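Local coordinates for filamentation induced by cAMP protein Fic (Desulfovibrio alaskensis, PDB 4RGL), which is a Fic-family protein, combining a largely helical Fic/DOC domain with a small C-terminal domain of the helix-turn-helix clan, at residues L44-R49 against T94-E99; N62-E67 against Q86-A91; L115-L120 against N189-R194. All coordinates share one frame; numbering follows the deposited sequence.

Contact 1. Residues L44-R49 against T94-E99; sequences LRRENR and TYEAME
Charge holds Arg-49 to Glu-96. NH1 of Arg-49 sits 3.0 Å from OE2 of Glu-96, a salt bridge made by one nitrogen and one oxygen, with the guanidinium and carboxylate planes turned 46° apart, so this is not the flat, two-pronged pairing. Glu-96 reaches it by folding: its chain turns at chi2, and the carboxylate swings back toward helix 42-59. NH2, the other end of the same guanidinium, is hydrogen-bonded to the carbonyl oxygen of Ala-209. Both terminal nitrogens are engaged, which probably limits how far the group can turn.

Arg-46, about one helical turn earlier, adds a looser link to the same carboxylate. A water bridges the two, accepting from NE of Arg-46 at the guanidinium edge and donating to OE2 of Glu-96, both at 3.3 Å. The charges themselves are farther apart: NH2 of Arg-46 is 4.4 Å from OE1 of Glu-96, which lies well out of the guanidinium plane, so no N-H is aimed at it.

Tyr-95 to Met-98 form a type I beta turn at the C-terminal part of helix 82-95, and Tyr-95 and Glu-96 of it meet the N-terminal half of helix 42-59.

Tyr-95 supplies the van der Waals contacts. Arg-49 leaves the helix with CG anti to the backbone N (chi1 179°); the bend at chi2 lays CD 3.7 Å from CB of Tyr-95, and the one at chi3 turns the guanidinium over toward Glu-96. CD2 of the ring lies over one face of the guanidinium, near its rim, and the two planes are 41° apart, well short of a parallel stack. Beyond this the phenol ring runs on to Thr-52, Ile-53 and Ser-56 of helix 42-59, with Leu-195 of helix 189-202 also touching it.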
loop_
_atom_site.group_PDB
_atom_site.type_symbol
_atom_site.label_atom_id
_atom_site.label_comp_id
_atom_site.label_asym_id
_atom_site.label_seq_id
_atom_site.Cartn_x
_atom_site.Cartn_y
_atom_site.Cartn_z
ATOM N N LEU A 44 2.732 5.904 7.679
ATOM C CA LEU A 44 1.472 5.768 6.931
ATOM C C LEU A 44 1.726 5.176 5.536
ATOM O O LEU A 44 0.993 4.275 5.114
ATOM C CB LEU A 44 0.757 7.123 6.815
ATOM C CG LEU A 44 0.305 7.752 8.143
ATOM C CD1 LEU A 44 -0.229 9.158 7.927
ATOM C CD2 LEU A 44 -0.735 6.880 8.845
ATOM N N ARG A 45 2.802 5.644 4.839
ATOM C CA ARG A 45 3.210 5.057 3.554
ATOM C C ARG A 45 3.489 3.569 3.717
ATOM O O ARG A 45 3.070 2.766 2.883
ATOM C CB ARG A 45 4.454 5.763 2.992
ATOM C CG ARG A 45 4.214 7.174 2.524
ATOM C CD ARG A 45 5.428 7.708 1.783
ATOM N NE ARG A 45 5.276 9.115 1.420
ATOM C CZ ARG A 45 5.696 10.123 2.178
ATOM N NH1 ARG A 45 6.290 9.885 3.343
ATOM N NH2 ARG A 45 5.525 11.376 1.780
ATOM N N ARG A 46 4.174 3.197 4.815
ATOM C CA ARG A 46 4.499 1.810 5.099
ATOM C C ARG A 46 3.226 1.008 5.418
ATOM O O ARG A 46 3.050 -0.088 4.889
ATOM C CB ARG A 46 5.508 1.713 6.261
ATOM C CG ARG A 46 5.979 0.276 6.565
ATOM C CD ARG A 46 6.610 -0.413 5.344
ATOM N NE ARG A 46 7.753 0.337 4.810
ATOM C CZ ARG A 46 8.997 0.203 5.253
ATOM N NH1 ARG A 46 9.265 -0.625 6.257
ATOM N NH2 ARG A 46 9.979 0.917 4.721
ATOM N N GLU A 47 2.319 1.576 6.256
ATOM C CA GLU A 47 1.048 0.922 6.592
ATOM C C GLU A 47 0.294 0.551 5.329
ATOM O O GLU A 47 -0.161 -0.583 5.193
ATOM C CB GLU A 47 0.180 1.832 7.479
ATOM C CG GLU A 47 0.676 1.962 8.911
ATOM C CD GLU A 47 -0.182 2.854 9.798
ATOM O OE1 GLU A 47 -1.367 3.082 9.452
ATOM O OE2 GLU A 47 0.320 3.287 10.861
ATOM N N ASN A 48 0.220 1.491 4.366
ATOM C CA ASN A 48 -0.439 1.262 3.084
ATOM C C ASN A 48 0.309 0.229 2.266
ATOM O O ASN A 48 -0.310 -0.690 1.723
ATOM C CB ASN A 48 -0.553 2.563 2.307
ATOM C CG ASN A 48 -1.557 3.522 2.884
ATOM O OD1 ASN A 48 -2.414 3.151 3.696
ATOM N ND2 ASN A 48 -1.537 4.750 2.402
ATOM N N ARG A 49 1.656 0.361 2.186
ATOM C CA ARG A 49 2.496 -0.582 1.450
ATOM C C ARG A 49 2.320 -2.011 2.003
ATOM O O ARG A 49 2.140 -2.943 1.227
ATOM C CB ARG A 49 3.974 -0.148 1.511
ATOM C CG ARG A 49 4.953 -1.093 0.779
ATOM C CD ARG A 49 4.582 -1.324 -0.693
ATOM N NE ARG A 49 4.374 -0.067 -1.429
ATOM C CZ ARG A 49 5.353 0.645 -1.983
ATOM N NH1 ARG A 49 6.618 0.285 -1.816
ATOM N NH2 ARG A 49 5.076 1.748 -2.655
ATOM N N THR A 94 10.580 -5.953 -3.770
ATOM C CA THR A 94 10.209 -5.641 -5.150
ATOM C C THR A 94 9.524 -4.260 -5.235
ATOM O O THR A 94 9.900 -3.442 -6.078
ATOM C CB THR A 94 9.299 -6.749 -5.712
ATOM O OG1 THR A 94 9.897 -8.016 -5.445
ATOM C CG2 THR A 94 9.051 -6.598 -7.203
ATOM N N TYR A 95 8.525 -4.000 -4.356
ATOM C CA TYR A 95 7.784 -2.725 -4.374
ATOM C C TYR A 95 8.693 -1.537 -4.013
ATOM O O TYR A 95 8.480 -0.433 -4.514
ATOM C CB TYR A 95 6.581 -2.776 -3.420
ATOM C CG TYR A 95 5.365 -3.456 -4.013
ATOM C CD1 TYR A 95 5.213 -4.839 -3.949
ATOM C CD2 TYR A 95 4.338 -2.713 -4.593
ATOM C CE1 TYR A 95 4.093 -5.472 -4.492
ATOM C CE2 TYR A 95 3.203 -3.333 -5.123
ATOM C CZ TYR A 95 3.091 -4.715 -5.083
ATOM O OH TYR A 95 1.993 -5.335 -5.624
ATOM N N GLU A 96 9.721 -1.765 -3.169
ATOM C CA GLU A 96 10.628 -0.686 -2.770
ATOM C C GLU A 96 11.574 -0.294 -3.923
ATOM O O GLU A 96 12.206 0.758 -3.860
ATOM C CB GLU A 96 11.445 -1.081 -1.521
ATOM C CG GLU A 96 10.608 -1.222 -0.254
ATOM C CD GLU A 96 9.804 0.006 0.135
ATOM O OE1 GLU A 96 10.411 1.090 0.302
ATOM O OE2 GLU A 96 8.578 -0.136 0.354
ATOM N N ALA A 97 11.621 -1.104 -4.992
ATOM C CA ALA A 97 12.524 -0.849 -6.120
ATOM C C ALA A 97 11.765 -0.282 -7.358
ATOM O O ALA A 97 12.331 -0.238 -8.456
ATOM C CB ALA A 97 13.253 -2.130 -6.498
HETATM N N MSE A 98 10.523 0.223 -7.158
HETATM C CA MSE A 98 9.703 0.742 -8.268
HETATM C C MSE A 98 10.294 2.006 -8.862
HETATM O O MSE A 98 10.091 2.274 -10.047
HETATM C CB MSE A 98 8.276 1.016 -7.809
HETATM C CG MSE A 98 7.515 -0.234 -7.424
HETATM SE SE MSE A 98 5.647 0.125 -7.102
HETATM C CE MSE A 98 5.133 0.233 -8.705
ATOM N N GLU A 99 11.005 2.812 -8.035
ATOM C CA GLU A 99 11.610 4.074 -8.485
ATOM C C GLU A 99 12.542 3.839 -9.698
ATOM O O GLU A 99 12.636 4.697 -10.577
ATOM C CB GLU A 99 12.393 4.736 -7.325
ATOM C CG GLU A 99 12.899 6.149 -7.635
ATOM C CD GLU A 99 11.820 7.216 -7.770
ATOM O OE1 GLU A 99 10.997 7.350 -6.834
ATOM O OE2 GLU A 99 11.884 8.001 -8.744
HETATM O O HOH W 1 7.237 2.259 2.186
#

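Contact 2. Residues N62-E67 against Q86-A91; sequences NTLTLE and QEVRNA
Asn-62 hands its amide nitrogen to Glu-87: ND2 donates to OE1 over 3.1 Å, with an N-H...O angle of 158°. The oxygen lies close to the amide plane of the asparagine, but the nitrogen comes in from above the carboxylate, 50° out of its plane. The two side chains run antiparallel to one another, and ND2 of Asn-62 also passes 3.9 Å from CB of Glu-87. The glutamate is extended beyond CG, which carries its carboxylate out from helix 82-95 to the loop. OE1 has a second, weak partner, a long ion pair with Arg-191, and an unknown ligand, probably from the crystallisation liquor, lies about 4 Å from this side chain.

In Asn-62, chi1 of -172° carries the amide toward the helix, and chi2 turns it with ND2 to Glu-87 and OD1 back to the loop. There OD1 accepts from the backbone N of Leu-64 at 3.0 Å, in the carbonyl plane. The loop bond thus helps fix which way the amide is turned.

Two residues on, Leu-64 sends one branch across: its CD1 meets CG2 of Val-88 at 3.7 Å. This valine methyl is the one beside the backbone N. Val-69 of helix 66-74 touches both side chains, and Leu-57 of helix 42-59 packs on Asn-62, Glu-87 and Val-88, so the apolar patch belongs to a three-helix junction. The loop itself is an Asx turn at Asn-62 that leads straight into the N-cap of helix 66-74, where the side chain of Thr-65 caps a backbone N of the first turn.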
loop_
_atom_site.group_PDB
_atom_site.type_symbol
_atom_site.label_atom_id
_atom_site.label_comp_id
_atom_site.label_asym_id
_atom_site.label_seq_id
_atom_site.Cartn_x
_atom_site.Cartn_y
_atom_site.Cartn_z
ATOM N N ASN A 62 -2.003 -16.783 -0.031
ATOM C CA ASN A 62 -1.035 -16.682 1.072
ATOM C C ASN A 62 -1.802 -16.501 2.384
ATOM O O ASN A 62 -2.642 -15.602 2.489
ATOM C CB ASN A 62 -0.043 -15.534 0.833
ATOM C CG ASN A 62 1.103 -15.490 1.816
ATOM O OD1 ASN A 62 0.910 -15.390 3.030
ATOM N ND2 ASN A 62 2.317 -15.415 1.299
ATOM N N THR A 63 -1.604 -17.415 3.336
ATOM C CA THR A 63 -2.443 -17.492 4.538
ATOM C C THR A 63 -1.983 -16.503 5.661
ATOM O O THR A 63 -2.634 -16.438 6.712
ATOM C CB THR A 63 -2.456 -18.925 5.077
ATOM O OG1 THR A 63 -1.142 -19.273 5.518
ATOM C CG2 THR A 63 -2.955 -19.939 4.042
ATOM N N LEU A 64 -0.887 -15.746 5.438
ATOM C CA LEU A 64 -0.400 -14.802 6.453
ATOM C C LEU A 64 -1.383 -13.639 6.646
ATOM O O LEU A 64 -1.976 -13.153 5.671
ATOM C CB LEU A 64 0.983 -14.264 6.084
ATOM C CG LEU A 64 2.130 -15.276 6.173
ATOM C CD1 LEU A 64 3.370 -14.737 5.531
ATOM C CD2 LEU A 64 2.407 -15.668 7.610
ATOM N N THR A 65 -1.588 -13.222 7.913
ATOM C CA THR A 65 -2.496 -12.117 8.250
ATOM C C THR A 65 -1.782 -10.779 8.081
ATOM O O THR A 65 -0.557 -10.753 7.926
ATOM C CB THR A 65 -3.026 -12.276 9.699
ATOM O OG1 THR A 65 -1.956 -12.050 10.625
ATOM C CG2 THR A 65 -3.662 -13.643 9.945
ATOM N N LEU A 66 -2.532 -9.663 8.165
ATOM C CA LEU A 66 -1.935 -8.325 8.088
ATOM C C LEU A 66 -0.961 -8.116 9.248
ATOM O O LEU A 66 0.163 -7.666 9.033
ATOM C CB LEU A 66 -3.031 -7.235 8.096
ATOM C CG LEU A 66 -2.550 -5.798 7.835
ATOM C CD1 LEU A 66 -1.969 -5.660 6.440
ATOM C CD2 LEU A 66 -3.664 -4.819 8.015
ATOM N N GLU A 67 -1.356 -8.556 10.463
ATOM C CA GLU A 67 -0.510 -8.487 11.657
ATOM C C GLU A 67 0.818 -9.256 11.433
ATOM O O GLU A 67 1.884 -8.773 11.826
ATOM C CB GLU A 67 -1.269 -9.057 12.878
ATOM C CG GLU A 67 -0.494 -8.977 14.190
ATOM C CD GLU A 67 -1.195 -9.600 15.389
ATOM O OE1 GLU A 67 -2.440 -9.741 15.348
ATOM O OE2 GLU A 67 -0.502 -9.895 16.390
ATOM N N GLN A 86 8.948 -15.773 2.959
ATOM C CA GLN A 86 9.868 -15.320 1.915
ATOM C C GLN A 86 9.127 -14.630 0.785
ATOM O O GLN A 86 9.687 -13.732 0.154
ATOM C CB GLN A 86 10.699 -16.468 1.366
ATOM C CG GLN A 86 12.119 -16.492 1.935
ATOM C CD GLN A 86 12.863 -15.181 1.702
ATOM O OE1 GLN A 86 13.421 -14.585 2.628
ATOM N NE2 GLN A 86 12.864 -14.700 0.469
ATOM N N GLU A 87 7.860 -15.023 0.530
ATOM C CA GLU A 87 7.035 -14.323 -0.450
ATOM C C GLU A 87 6.870 -12.861 -0.041
ATOM O O GLU A 87 7.022 -11.969 -0.875
ATOM C CB GLU A 87 5.655 -14.997 -0.604
ATOM C CG GLU A 87 5.693 -16.324 -1.345
ATOM C CD GLU A 87 4.329 -16.896 -1.698
ATOM O OE1 GLU A 87 3.317 -16.181 -1.514
ATOM O OE2 GLU A 87 4.282 -18.029 -2.228
ATOM N N VAL A 88 6.656 -12.614 1.281
ATOM C CA VAL A 88 6.489 -11.264 1.834
ATOM C C VAL A 88 7.801 -10.469 1.711
ATOM O O VAL A 88 7.785 -9.327 1.252
ATOM C CB VAL A 88 6.005 -11.314 3.312
ATOM C CG1 VAL A 88 5.945 -9.915 3.917
ATOM C CG2 VAL A 88 4.653 -12.011 3.421
ATOM N N ARG A 89 8.930 -11.067 2.137
ATOM C CA ARG A 89 10.231 -10.405 2.063
ATOM C C ARG A 89 10.546 -9.998 0.619
ATOM O O ARG A 89 10.894 -8.846 0.370
ATOM C CB ARG A 89 11.348 -11.314 2.621
ATOM C CG ARG A 89 11.189 -11.669 4.102
ATOM C CD ARG A 89 12.494 -12.193 4.678
ATOM N NE ARG A 89 12.346 -12.634 6.066
ATOM C CZ ARG A 89 12.190 -13.907 6.427
ATOM N NH1 ARG A 89 12.172 -14.867 5.508
ATOM N NH2 ARG A 89 12.062 -14.228 7.709
ATOM N N ASN A 90 10.361 -10.936 -0.344
ATOM C CA ASN A 90 10.603 -10.664 -1.769
ATOM C C ASN A 90 9.660 -9.576 -2.291
ATOM O O ASN A 90 10.104 -8.669 -3.002
ATOM C CB ASN A 90 10.440 -11.946 -2.606
ATOM C CG ASN A 90 11.576 -12.935 -2.454
ATOM O OD1 ASN A 90 12.483 -12.768 -1.630
ATOM N ND2 ASN A 90 11.569 -13.968 -3.279
ATOM N N ALA A 91 8.355 -9.658 -1.930
ATOM C CA ALA A 91 7.366 -8.661 -2.352
ATOM C C ALA A 91 7.748 -7.264 -1.850
ATOM O O ALA A 91 7.820 -6.322 -2.648
ATOM C CB ALA A 91 5.990 -9.042 -1.846
#

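Contact 3. Residues L115-L120 against N189-R194; sequences LLMRGL and NGRMGR
Leu-116 packs closely on both Arg-191 and Met-192. CD2 of the leucine lies 3.8 Å from SE of Met-192, a selenomethionine, and 3.9 Å from CB of Arg-191, so a single methyl fits between two successive side chains of helix 189-202. Its chi1 (-176°) carries CG toward the other helix, and chi2 turns CD2 onto it. The bend at chi2 in Met-192 lays its selenium alongside the leucine, while Leu-109, Ala-112 and His-113 of helix 106-117 close in on it as well. Met-117, also a selenomethionine, extends the packed part along Arg-191: its SE stands over one face of the guanidinium, 3.8 Å from NH2 of Arg-191, and the two side chains cross at about a right angle.

Residues Asn-189 to Arg-194, Asn-Gly-Arg-Met-Gly-Arg, match the end of the Fic signature motif, and helix 189-202 starts within it. Arg-194, which takes no part in this contact, forms a salt bridge with Glu-60, consistent with the inhibitory glutamate-arginine pairing known in this family.

The loose side begins at Leu-120, whose CD1 comes no nearer than 5.1 Å, to NH1 of Arg-191. Arg-191 is partly exposed here, and its NH2 bonds to an unknown ligand, probably from the crystallisation liquor, which is also hydrogen-bonded to ND2 of Asn-189 and the backbone N of Gly-190. Arg-118 and Gly-119, where the chain leaves helix 106-117, are exposed.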
loop_
_atom_site.group_PDB
_atom_site.type_symbol
_atom_site.label_atom_id
_atom_site.label_comp_id
_atom_site.label_asym_id
_atom_site.label_seq_id
_atom_site.Cartn_x
_atom_site.Cartn_y
_atom_site.Cartn_z
ATOM N N LEU A 115 13.254 -10.068 -8.543
ATOM C CA LEU A 115 13.198 -9.698 -7.126
ATOM C C LEU A 115 12.031 -10.362 -6.426
ATOM O O LEU A 115 12.149 -10.739 -5.257
ATOM C CB LEU A 115 13.088 -8.181 -6.970
ATOM C CG LEU A 115 14.347 -7.394 -7.254
ATOM C CD1 LEU A 115 14.051 -5.914 -7.307
ATOM C CD2 LEU A 115 15.407 -7.677 -6.217
ATOM N N LEU A 116 10.896 -10.499 -7.130
ATOM C CA LEU A 116 9.670 -11.040 -6.567
ATOM C C LEU A 116 9.753 -12.562 -6.382
ATOM O O LEU A 116 9.188 -13.089 -5.426
ATOM C CB LEU A 116 8.477 -10.686 -7.480
ATOM C CG LEU A 116 7.086 -11.105 -6.984
ATOM C CD1 LEU A 116 6.636 -10.236 -5.810
ATOM C CD2 LEU A 116 6.075 -11.019 -8.095
HETATM N N MSE A 117 10.422 -13.268 -7.307
HETATM C CA MSE A 117 10.413 -14.741 -7.290
HETATM C C MSE A 117 11.777 -15.343 -6.858
HETATM O O MSE A 117 11.901 -16.570 -6.789
HETATM C CB MSE A 117 10.027 -15.295 -8.680
HETATM C CG MSE A 117 8.666 -14.799 -9.185
HETATM SE SE MSE A 117 7.212 -15.096 -7.924
HETATM C CE MSE A 117 7.275 -16.968 -7.798
ATOM N N ARG A 118 12.789 -14.485 -6.562
ATOM C CA ARG A 118 14.130 -14.959 -6.198
ATOM C C ARG A 118 14.063 -16.060 -5.135
ATOM O O ARG A 118 13.419 -15.882 -4.094
ATOM C CB ARG A 118 14.998 -13.803 -5.700
ATOM C CG ARG A 118 16.419 -14.232 -5.309
ATOM C CD ARG A 118 17.237 -13.064 -4.820
ATOM N NE ARG A 118 17.360 -12.033 -5.844
ATOM C CZ ARG A 118 17.967 -10.872 -5.654
ATOM N NH1 ARG A 118 18.507 -10.583 -4.476
ATOM N NH2 ARG A 118 18.030 -9.983 -6.635
ATOM N N GLY A 119 14.679 -17.209 -5.444
ATOM C CA GLY A 119 14.783 -18.338 -4.524
ATOM C C GLY A 119 13.516 -19.157 -4.350
ATOM O O GLY A 119 13.515 -20.139 -3.604
ATOM N N LEU A 120 12.431 -18.775 -5.031
ATOM C CA LEU A 120 11.150 -19.471 -4.877
ATOM C C LEU A 120 10.851 -20.362 -6.073
ATOM O O LEU A 120 10.130 -21.355 -5.933
ATOM C CB LEU A 120 10.001 -18.456 -4.692
ATOM C CG LEU A 120 10.101 -17.528 -3.473
ATOM C CD1 LEU A 120 9.070 -16.406 -3.558
ATOM C CD2 LEU A 120 9.942 -18.305 -2.171
ATOM N N ASN A 189 2.203 -14.313 -11.919
ATOM C CA ASN A 189 1.610 -13.424 -12.932
ATOM C C ASN A 189 0.584 -12.494 -12.305
ATOM O O ASN A 189 0.545 -11.306 -12.638
ATOM C CB ASN A 189 0.981 -14.228 -14.060
ATOM C CG ASN A 189 2.000 -14.964 -14.889
ATOM O OD1 ASN A 189 2.745 -14.365 -15.678
ATOM N ND2 ASN A 189 2.104 -16.275 -14.681
ATOM N N GLY A 190 -0.200 -13.017 -11.364
ATOM C CA GLY A 190 -1.178 -12.219 -10.631
ATOM C C GLY A 190 -0.534 -11.062 -9.896
ATOM O O GLY A 190 -0.877 -9.900 -10.132
ATOM N N ARG A 191 0.469 -11.368 -9.076
ATOM C CA ARG A 191 1.221 -10.379 -8.300
ATOM C C ARG A 191 1.957 -9.370 -9.219
ATOM O O ARG A 191 2.053 -8.188 -8.873
ATOM C CB ARG A 191 2.220 -11.086 -7.385
ATOM C CG ARG A 191 1.548 -11.857 -6.251
ATOM C CD ARG A 191 2.530 -12.739 -5.517
ATOM N NE ARG A 191 2.773 -13.993 -6.225
ATOM C CZ ARG A 191 3.653 -14.905 -5.833
ATOM N NH1 ARG A 191 4.415 -14.686 -4.768
ATOM N NH2 ARG A 191 3.805 -16.028 -6.521
HETATM N N MSE A 192 2.465 -9.841 -10.403
HETATM C CA MSE A 192 3.132 -8.962 -11.391
HETATM C C MSE A 192 2.128 -8.023 -12.061
HETATM O O MSE A 192 2.488 -6.907 -12.455
HETATM C CB MSE A 192 3.860 -9.790 -12.458
HETATM C CG MSE A 192 5.140 -10.442 -11.958
HETATM SE SE MSE A 192 6.445 -9.149 -11.327
HETATM C CE MSE A 192 6.799 -8.231 -12.975
ATOM N N GLY A 193 0.892 -8.490 -12.217
ATOM C CA GLY A 193 -0.179 -7.685 -12.783
ATOM C C GLY A 193 -0.503 -6.485 -11.920
ATOM O O GLY A 193 -0.465 -5.343 -12.395
ATOM N N ARG A 194 -0.726 -6.728 -10.605
ATOM C CA ARG A 194 -1.036 -5.668 -9.637
ATOM C C ARG A 194 0.157 -4.749 -9.436
ATOM O O ARG A 194 -0.023 -3.535 -9.277
ATOM C CB ARG A 194 -1.466 -6.271 -8.303
ATOM C CG ARG A 194 -2.687 -7.129 -8.437
ATOM C CD ARG A 194 -3.035 -7.840 -7.175
ATOM N NE ARG A 194 -3.782 -9.054 -7.471
ATOM C CZ ARG A 194 -3.249 -10.266 -7.457
ATOM N NH1 ARG A 194 -2.022 -10.449 -6.998
ATOM N NH2 ARG A 194 -3.974 -11.316 -7.801
#

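In the fold
Contacts 1 and 2 share helix 82-95, which also touches the 115-120 segment of contact 3. Both segments of contact 2 fall between those of contact 1, and contact 3 comes after both. The centres of contact 1 and contact 2 lie about 14 Å apart. Contact 3 is centred about 15 Å from the centre of contact 1 and about 12 Å from that of contact 2. Asn-90 probably joins contacts 2 and 3 through a hydrogen bond from ND2 to the carbonyl oxygen of Arg-118, and Thr-94 packs against Leu-116. Helices 42-59, 82-95 and 106-117 all pack against helix 189-202, which begins in the signature motif.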